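Local structure of nitrogenase molybdenum-iron protein beta chain (Clostridium pasteurianum, 4WES) at residues Gln311-Gly319 against Ile381-Asn392; Pro321-Ile332 against Phe350-Ala361. The protein forms, with the alpha chain, the molybdenum-iron component of nitrogenase, which reduces dinitrogen to ammonium, and binds an [8Fe-7S] cluster shared with that chain. All coordinates share one frame; numbering follows the deposited sequence.

Both contacts belong to one alpha/beta unit built on a five-stranded parallel sheet. Contact 1 joins its central strand 314-318 to strand 388-391. Contact 2 packs helix 321-333, which follows strand 314-318 in the chain, against helix 348-360. Along the sequence contact 2 is nested inside the loop closed by contact 1, and the two centres lie about 14 Å apart. They also touch directly. Leu327 CD2 sits 3.6 Å from Leu317 CD2 and 3.7 Å from Ile390 CG2, so one leucine of the helix spans both strands. Ile324 CG1 approaches Gly319 CA at 3.6 Å. Both contacts lie away from the [8Fe-7S] cluster and the iron(II) sites.

Contact 1: Gln311-Gly319 against Ile381-Asn392; sequences QGKKVALLG and IKNEGVDLLISN
Backbone bonds between Ala316 and its neighbours Leu388 and Ile390 hold the two strands in parallel register. Ala316 N donates to Leu388 O, and Ala316 O accepts Ile390 N at 2.9 Å. Leu318 N continues the ladder to Ile390 O. CA-H...O contacts fill in between these bonds, as from Leu317 CA to Ile390 O.

At the start of the ladder a side chain takes over. Asp387 OD2 accepts Lys314 N at 2.8 Å through its anti lone pair, and the bond is almost straight (179°). Asp387 N returns a bond to Lys314 O, so one residue engages both polar backbone groups of Lys314. A water also donates to OD2 and bridges it to Gly312 O.

This pairing places 314-318 beside 388-391 within the five-stranded parallel sheet. Its 3-2-1-4-5 order with intervening helices is that of a Rossmann-like alpha/beta domain. Strand 337-343 flanks 314-318 on its other edge.

Lys314 runs extended beyond CG, which carries NZ to Glu384 OE2 (2.8 Å) in a salt bridge. The two side chains meet at about a right angle. Glu384 OE1 has a second partner, Lys339.

Apolar contacts line both faces. On one, Val315 CG2 lies alongside Leu388 CD2 at 4.0 Å, while Val315 CG1 meets Ile390 CD1. On the other, Leu389 CD1 touches both Ala316 CB (3.8 Å) and Leu318 CD1. Val386 CG2 also reaches Ala316 CB.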
# COMPACT_ATOMS: atom_id res chain seq x y z
N GLN B 311 8.31 15.66 7.25
CA GLN B 311 9.10 16.89 7.29
C GLN B 311 10.49 16.65 6.70
O GLN B 311 11.22 15.77 7.18
CB GLN B 311 9.23 17.47 8.70
CG GLN B 311 7.92 17.77 9.40
CD GLN B 311 6.94 18.46 8.50
OE1 GLN B 311 7.13 19.62 8.11
NE2 GLN B 311 5.88 17.72 8.13
N GLY B 312 10.86 17.48 5.73
CA GLY B 312 12.19 17.42 5.17
C GLY B 312 12.47 16.28 4.23
O GLY B 312 13.60 16.14 3.74
N LYS B 313 11.46 15.46 3.92
CA LYS B 313 11.68 14.35 3.00
C LYS B 313 11.96 14.88 1.61
O LYS B 313 11.20 15.72 1.11
CB LYS B 313 10.45 13.42 2.98
CG LYS B 313 10.25 12.58 4.24
CD LYS B 313 11.12 11.32 4.21
CE LYS B 313 10.93 10.42 5.41
NZ LYS B 313 11.38 11.07 6.62
N LYS B 314 12.98 14.31 0.95
CA LYS B 314 13.31 14.71 -0.42
C LYS B 314 12.56 13.83 -1.40
O LYS B 314 12.62 12.61 -1.32
CB LYS B 314 14.81 14.57 -0.66
CG LYS B 314 15.65 15.56 0.12
CD LYS B 314 17.15 15.27 -0.05
CE LYS B 314 18.01 16.03 0.94
NZ LYS B 314 19.42 15.54 0.85
N VAL B 315 11.87 14.46 -2.34
CA VAL B 315 10.99 13.75 -3.26
C VAL B 315 11.44 13.97 -4.71
O VAL B 315 11.70 15.11 -5.12
CB VAL B 315 9.52 14.20 -3.10
CG1 VAL B 315 8.59 13.33 -3.92
CG2 VAL B 315 9.10 14.21 -1.65
N ALA B 316 11.49 12.89 -5.47
CA ALA B 316 11.64 12.97 -6.94
C ALA B 316 10.29 12.71 -7.56
O ALA B 316 9.61 11.75 -7.19
CB ALA B 316 12.63 11.93 -7.42
N LEU B 317 9.88 13.58 -8.50
CA LEU B 317 8.58 13.50 -9.15
C LEU B 317 8.75 13.61 -10.65
O LEU B 317 9.47 14.50 -11.12
CB LEU B 317 7.63 14.67 -8.72
CG LEU B 317 7.36 14.93 -7.29
CD1 LEU B 317 8.34 15.91 -6.73
CD2 LEU B 317 5.95 15.43 -7.21
N LEU B 318 8.09 12.73 -11.40
CA LEU B 318 8.04 12.84 -12.84
C LEU B 318 6.63 12.63 -13.29
O LEU B 318 5.96 11.69 -12.84
CB LEU B 318 8.88 11.76 -13.60
CG LEU B 318 10.36 11.73 -13.32
CD1 LEU B 318 10.66 10.77 -12.19
CD2 LEU B 318 11.11 11.38 -14.62
N GLY B 319 6.18 13.42 -14.26
CA GLY B 319 4.87 13.20 -14.86
C GLY B 319 4.40 14.35 -15.71
O GLY B 319 5.21 15.08 -16.29
N ILE B 381 19.67 11.26 -9.03
CA ILE B 381 19.56 10.49 -7.80
C ILE B 381 20.88 9.85 -7.42
O ILE B 381 21.23 9.78 -6.25
CB ILE B 381 18.43 9.47 -7.93
CG1 ILE B 381 17.08 10.18 -7.88
CG2 ILE B 381 18.51 8.40 -6.87
CD1 ILE B 381 15.90 9.33 -8.32
N LYS B 382 21.64 9.40 -8.43
CA LYS B 382 22.94 8.82 -8.13
C LYS B 382 23.94 9.81 -7.53
O LYS B 382 24.91 9.41 -6.87
CB LYS B 382 23.57 8.21 -9.39
CG LYS B 382 22.84 6.98 -9.90
CD LYS B 382 23.44 6.51 -11.21
CE LYS B 382 22.81 5.21 -11.63
NZ LYS B 382 23.09 4.13 -10.64
N ASN B 383 23.72 11.09 -7.80
CA ASN B 383 24.55 12.15 -7.24
C ASN B 383 24.08 12.66 -5.90
O ASN B 383 24.91 13.01 -5.06
CB ASN B 383 24.71 13.27 -8.25
CG ASN B 383 25.64 12.87 -9.37
OD1 ASN B 383 26.84 13.06 -9.25
ND2 ASN B 383 25.11 12.31 -10.43
N GLU B 384 22.77 12.71 -5.68
CA GLU B 384 22.22 13.02 -4.36
C GLU B 384 20.88 12.29 -4.26
O GLU B 384 19.97 12.52 -5.07
CB GLU B 384 22.03 14.53 -4.15
CG GLU B 384 21.46 14.82 -2.77
CD GLU B 384 21.16 16.29 -2.52
OE1 GLU B 384 21.50 17.15 -3.38
OE2 GLU B 384 20.53 16.59 -1.46
N GLY B 385 20.79 11.38 -3.30
CA GLY B 385 19.63 10.53 -3.17
C GLY B 385 18.39 11.25 -2.71
O GLY B 385 18.43 12.37 -2.23
N VAL B 386 17.27 10.52 -2.78
CA VAL B 386 15.97 11.01 -2.32
C VAL B 386 15.31 10.00 -1.42
O VAL B 386 15.78 8.87 -1.27
CB VAL B 386 15.04 11.36 -3.49
CG1 VAL B 386 15.63 12.49 -4.34
CG2 VAL B 386 14.76 10.15 -4.36
N ASP B 387 14.25 10.45 -0.75
CA ASP B 387 13.51 9.65 0.21
C ASP B 387 12.20 9.05 -0.34
O ASP B 387 11.58 8.22 0.31
CB ASP B 387 13.18 10.51 1.43
CG ASP B 387 14.40 11.09 2.07
OD1 ASP B 387 15.30 10.28 2.44
OD2 ASP B 387 14.53 12.32 2.19
N LEU B 388 11.81 9.48 -1.54
CA LEU B 388 10.51 9.15 -2.09
C LEU B 388 10.56 9.45 -3.59
O LEU B 388 11.12 10.44 -4.01
CB LEU B 388 9.42 10.01 -1.43
CG LEU B 388 7.95 9.75 -1.81
CD1 LEU B 388 7.49 8.38 -1.33
CD2 LEU B 388 7.05 10.85 -1.24
N LEU B 389 9.93 8.56 -4.35
CA LEU B 389 9.79 8.70 -5.81
C LEU B 389 8.33 8.58 -6.15
O LEU B 389 7.68 7.60 -5.74
CB LEU B 389 10.59 7.62 -6.53
CG LEU B 389 10.47 7.53 -8.04
CD1 LEU B 389 10.95 8.77 -8.76
CD2 LEU B 389 11.19 6.33 -8.58
N ILE B 390 7.83 9.51 -6.94
CA ILE B 390 6.44 9.54 -7.39
C ILE B 390 6.42 9.67 -8.91
O ILE B 390 6.94 10.64 -9.46
CB ILE B 390 5.64 10.69 -6.75
CG1 ILE B 390 5.78 10.70 -5.22
CG2 ILE B 390 4.18 10.58 -7.18
CD1 ILE B 390 5.05 11.82 -4.56
N SER B 391 5.87 8.66 -9.59
CA SER B 391 5.85 8.66 -11.04
C SER B 391 4.92 7.58 -11.54
O SER B 391 4.37 6.81 -10.75
CB SER B 391 7.26 8.40 -11.63
OG SER B 391 7.66 7.03 -11.47
N ASN B 392 4.85 7.44 -12.87
CA ASN B 392 4.12 6.32 -13.44
C ASN B 392 4.92 5.03 -13.27
O ASN B 392 5.98 4.99 -12.62
CB ASN B 392 3.75 6.61 -14.90
CG ASN B 392 4.96 6.62 -15.83
OD1 ASN B 392 5.98 6.00 -15.57
ND2 ASN B 392 4.80 7.31 -16.96
O HOH W 1 15.57 13.89 4.04
O HOH W 2 19.70 13.18 -0.06
O HOH W 3 5.39 9.62 -14.63

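Contact 2: Pro321-Ile332 against Phe350-Ala361; sequences PDEIIALSKFII and FQKEIDAMLAEA
Ile325 and Met357 interlock the two helices as knobs into holes, each seated among four residues of the other helix. The axes of 321-332 and 350-360 run nearly parallel (2°), 9.9 Å apart at their closest. Ile325 slides past Phe350 in the opposite direction, with Ile325 CG1 3.9 Å from Phe350 CD2. Met357 crosses Ile325 at about a right angle. Met357 CG lies between the backbone N and the carbonyl carbon (chi1 68°), and the chain then bends at chi3. Met357 SD thus comes 3.4 Å from Lys329 N, and Met357 CE 3.5 Å from Ile325 O.

The Phe350 ring is wedged at the first turns. Ile324 CG2 meets the ring edge at Phe350 CE2 (3.7 Å). Ser328 OG donates to Ile324 O, which also accepts Ser328 N from the opposite face of its plane. At the far end the side chain of Ile332 crosses that of Met357 obliquely, with Ile332 CD1 3.7 Å from Met357 CG. Ile332 CG2 meets Ala361 CB.

Both helices cover the same sheet. Ile324 and Ser328 rest on Val341 of strand 337-343, Leu327 rests on Leu317 of strand 314-318, and Phe350 and Ile354 pack on strand 367-370.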
# COMPACT_ATOMS: atom_id res chain seq x y z
N PRO B 321 2.38 17.89 -16.77
CA PRO B 321 2.65 19.17 -16.11
C PRO B 321 1.58 19.61 -15.13
O PRO B 321 1.89 20.09 -14.04
CB PRO B 321 2.80 20.17 -17.26
CG PRO B 321 2.94 19.40 -18.48
CD PRO B 321 2.49 17.98 -18.23
N ASP B 322 0.29 19.49 -15.50
CA ASP B 322 -0.75 20.00 -14.61
C ASP B 322 -0.72 19.28 -13.26
O ASP B 322 -0.77 19.90 -12.20
CB ASP B 322 -2.14 19.87 -15.24
CG ASP B 322 -2.31 20.64 -16.56
OD1 ASP B 322 -1.79 21.77 -16.66
OD2 ASP B 322 -2.98 20.07 -17.47
N GLU B 323 -0.68 17.95 -13.33
CA GLU B 323 -0.70 17.12 -12.12
C GLU B 323 0.56 17.31 -11.28
O GLU B 323 0.49 17.33 -10.05
CB GLU B 323 -0.86 15.61 -12.52
CG GLU B 323 0.34 15.00 -13.27
CD GLU B 323 0.25 13.53 -13.80
OE1 GLU B 323 -0.91 13.01 -13.68
OE2 GLU B 323 1.39 12.90 -14.21
N ILE B 324 1.71 17.46 -11.94
CA ILE B 324 2.97 17.58 -11.19
C ILE B 324 3.13 18.98 -10.58
O ILE B 324 3.69 19.11 -9.51
CB ILE B 324 4.17 17.16 -12.06
CG1 ILE B 324 4.10 15.68 -12.42
CG2 ILE B 324 5.49 17.48 -11.37
CD1 ILE B 324 4.17 14.72 -11.23
N ILE B 325 2.61 20.03 -11.24
CA ILE B 325 2.60 21.32 -10.60
C ILE B 325 1.83 21.25 -9.28
O ILE B 325 2.29 21.71 -8.25
CB ILE B 325 2.01 22.39 -11.54
CG1 ILE B 325 2.98 22.70 -12.69
CG2 ILE B 325 1.65 23.68 -10.78
CD1 ILE B 325 2.32 23.41 -13.84
N ALA B 326 0.60 20.72 -9.35
CA ALA B 326 -0.23 20.69 -8.14
C ALA B 326 0.33 19.73 -7.07
O ALA B 326 0.34 20.06 -5.88
CB ALA B 326 -1.64 20.32 -8.52
N LEU B 327 0.83 18.56 -7.50
CA LEU B 327 1.41 17.63 -6.53
C LEU B 327 2.65 18.24 -5.89
O LEU B 327 2.87 18.02 -4.69
CB LEU B 327 1.71 16.29 -7.19
CG LEU B 327 2.35 15.24 -6.28
CD1 LEU B 327 1.44 14.94 -5.10
CD2 LEU B 327 2.65 13.99 -7.08
N SER B 328 3.47 18.94 -6.66
CA SER B 328 4.64 19.58 -6.07
C SER B 328 4.27 20.57 -5.00
O SER B 328 4.89 20.66 -3.93
CB SER B 328 5.47 20.26 -7.16
OG SER B 328 6.07 19.31 -8.04
N LYS B 329 3.20 21.35 -5.25
CA LYS B 329 2.71 22.26 -4.21
C LYS B 329 2.28 21.46 -2.97
O LYS B 329 2.57 21.86 -1.86
CB LYS B 329 1.53 23.10 -4.78
CG LYS B 329 0.94 24.08 -3.78
CD LYS B 329 1.91 25.16 -3.35
CE LYS B 329 1.17 26.37 -2.71
NZ LYS B 329 0.84 26.01 -1.34
N PHE B 330 1.58 20.35 -3.18
CA PHE B 330 1.12 19.55 -2.04
C PHE B 330 2.31 18.99 -1.26
O PHE B 330 2.28 18.96 -0.02
CB PHE B 330 0.19 18.46 -2.53
CG PHE B 330 -0.49 17.66 -1.42
CD1 PHE B 330 -0.89 18.26 -0.25
CD2 PHE B 330 -0.78 16.33 -1.60
CE1 PHE B 330 -1.56 17.53 0.72
CE2 PHE B 330 -1.45 15.60 -0.63
CZ PHE B 330 -1.85 16.21 0.54
N ILE B 331 3.35 18.55 -1.96
CA ILE B 331 4.56 18.09 -1.27
C ILE B 331 5.12 19.19 -0.33
O ILE B 331 5.46 18.92 0.81
CB ILE B 331 5.59 17.61 -2.32
CG1 ILE B 331 5.13 16.35 -3.01
CG2 ILE B 331 6.97 17.45 -1.69
CD1 ILE B 331 4.85 15.15 -2.16
N ILE B 332 5.18 20.42 -0.84
CA ILE B 332 5.59 21.54 -0.02
C ILE B 332 4.65 21.73 1.17
O ILE B 332 5.08 21.93 2.32
CB ILE B 332 5.72 22.82 -0.86
CG1 ILE B 332 6.86 22.66 -1.88
CG2 ILE B 332 5.98 24.03 0.02
CD1 ILE B 332 6.93 23.78 -2.89
N PHE B 350 5.41 25.21 -16.63
CA PHE B 350 5.84 24.26 -15.59
C PHE B 350 7.05 24.78 -14.85
O PHE B 350 7.10 24.79 -13.61
CB PHE B 350 6.13 22.92 -16.27
CG PHE B 350 6.62 21.84 -15.36
CD1 PHE B 350 7.97 21.61 -15.14
CD2 PHE B 350 5.74 20.91 -14.83
CE1 PHE B 350 8.41 20.53 -14.40
CE2 PHE B 350 6.18 19.86 -14.09
CZ PHE B 350 7.51 19.65 -13.87
N GLN B 351 8.06 25.21 -15.61
CA GLN B 351 9.26 25.73 -15.00
C GLN B 351 8.98 26.94 -14.11
O GLN B 351 9.45 27.02 -12.98
CB GLN B 351 10.22 26.16 -16.11
CG GLN B 351 11.59 26.53 -15.61
CD GLN B 351 12.49 25.32 -15.50
OE1 GLN B 351 12.58 24.51 -16.42
NE2 GLN B 351 13.14 25.18 -14.36
N LYS B 352 8.22 27.87 -14.65
CA LYS B 352 7.91 29.08 -13.89
C LYS B 352 7.14 28.77 -12.62
O LYS B 352 7.46 29.31 -11.55
CB LYS B 352 7.11 30.04 -14.76
CG LYS B 352 7.94 30.72 -15.83
CD LYS B 352 7.07 31.60 -16.71
CE LYS B 352 7.76 32.03 -17.99
NZ LYS B 352 6.74 32.58 -18.92
N GLU B 353 6.11 27.92 -12.71
CA GLU B 353 5.29 27.64 -11.55
C GLU B 353 6.05 26.88 -10.47
O GLU B 353 5.90 27.17 -9.29
CB GLU B 353 4.02 26.90 -11.95
CG GLU B 353 3.14 27.69 -12.87
CD GLU B 353 2.51 28.84 -12.19
OE1 GLU B 353 1.85 28.64 -11.14
OE2 GLU B 353 2.65 29.96 -12.72
N ILE B 354 6.82 25.87 -10.86
CA ILE B 354 7.59 25.07 -9.91
C ILE B 354 8.67 25.94 -9.26
O ILE B 354 8.86 25.95 -8.04
CB ILE B 354 8.30 23.85 -10.59
CG1 ILE B 354 7.33 22.81 -11.20
CG2 ILE B 354 9.20 23.14 -9.59
CD1 ILE B 354 6.35 22.18 -10.22
N ASP B 355 9.40 26.68 -10.08
CA ASP B 355 10.42 27.54 -9.53
C ASP B 355 9.83 28.51 -8.52
O ASP B 355 10.42 28.78 -7.46
CB ASP B 355 11.15 28.32 -10.63
CG ASP B 355 12.15 27.50 -11.43
OD1 ASP B 355 12.49 26.37 -11.05
OD2 ASP B 355 12.64 28.04 -12.46
N ALA B 356 8.67 29.07 -8.86
CA ALA B 356 8.06 30.06 -7.98
C ALA B 356 7.63 29.46 -6.64
O ALA B 356 7.83 30.10 -5.59
CB ALA B 356 6.86 30.72 -8.65
N MET B 357 7.05 28.27 -6.63
CA MET B 357 6.64 27.68 -5.35
C MET B 357 7.86 27.28 -4.51
O MET B 357 7.81 27.40 -3.29
CB MET B 357 5.63 26.54 -5.51
CG MET B 357 6.21 25.30 -6.17
SD MET B 357 5.03 23.97 -6.39
CE MET B 357 3.91 24.70 -7.59
N LEU B 358 8.95 26.81 -5.15
CA LEU B 358 10.17 26.51 -4.42
C LEU B 358 10.72 27.78 -3.79
O LEU B 358 11.12 27.77 -2.62
CB LEU B 358 11.20 25.86 -5.34
CG LEU B 358 10.84 24.47 -5.84
CD1 LEU B 358 11.79 24.08 -6.97
CD2 LEU B 358 10.88 23.45 -4.72
N ALA B 359 10.74 28.87 -4.54
CA ALA B 359 11.26 30.12 -4.01
C ALA B 359 10.40 30.60 -2.84
O ALA B 359 10.95 31.09 -1.84
CB ALA B 359 11.34 31.17 -5.10
N GLU B 360 9.07 30.51 -2.96
CA GLU B 360 8.20 31.00 -1.88
C GLU B 360 8.47 30.21 -0.60
O GLU B 360 8.41 30.76 0.49
CB GLU B 360 6.71 30.86 -2.29
CG GLU B 360 5.70 31.24 -1.19
CD GLU B 360 4.25 31.00 -1.57
OE1 GLU B 360 3.98 30.70 -2.76
OE2 GLU B 360 3.37 31.11 -0.69
N ALA B 361 8.76 28.92 -0.72
CA ALA B 361 9.06 28.07 0.42
C ALA B 361 10.52 28.15 0.88
O ALA B 361 10.90 27.51 1.89
CB ALA B 361 8.73 26.63 0.05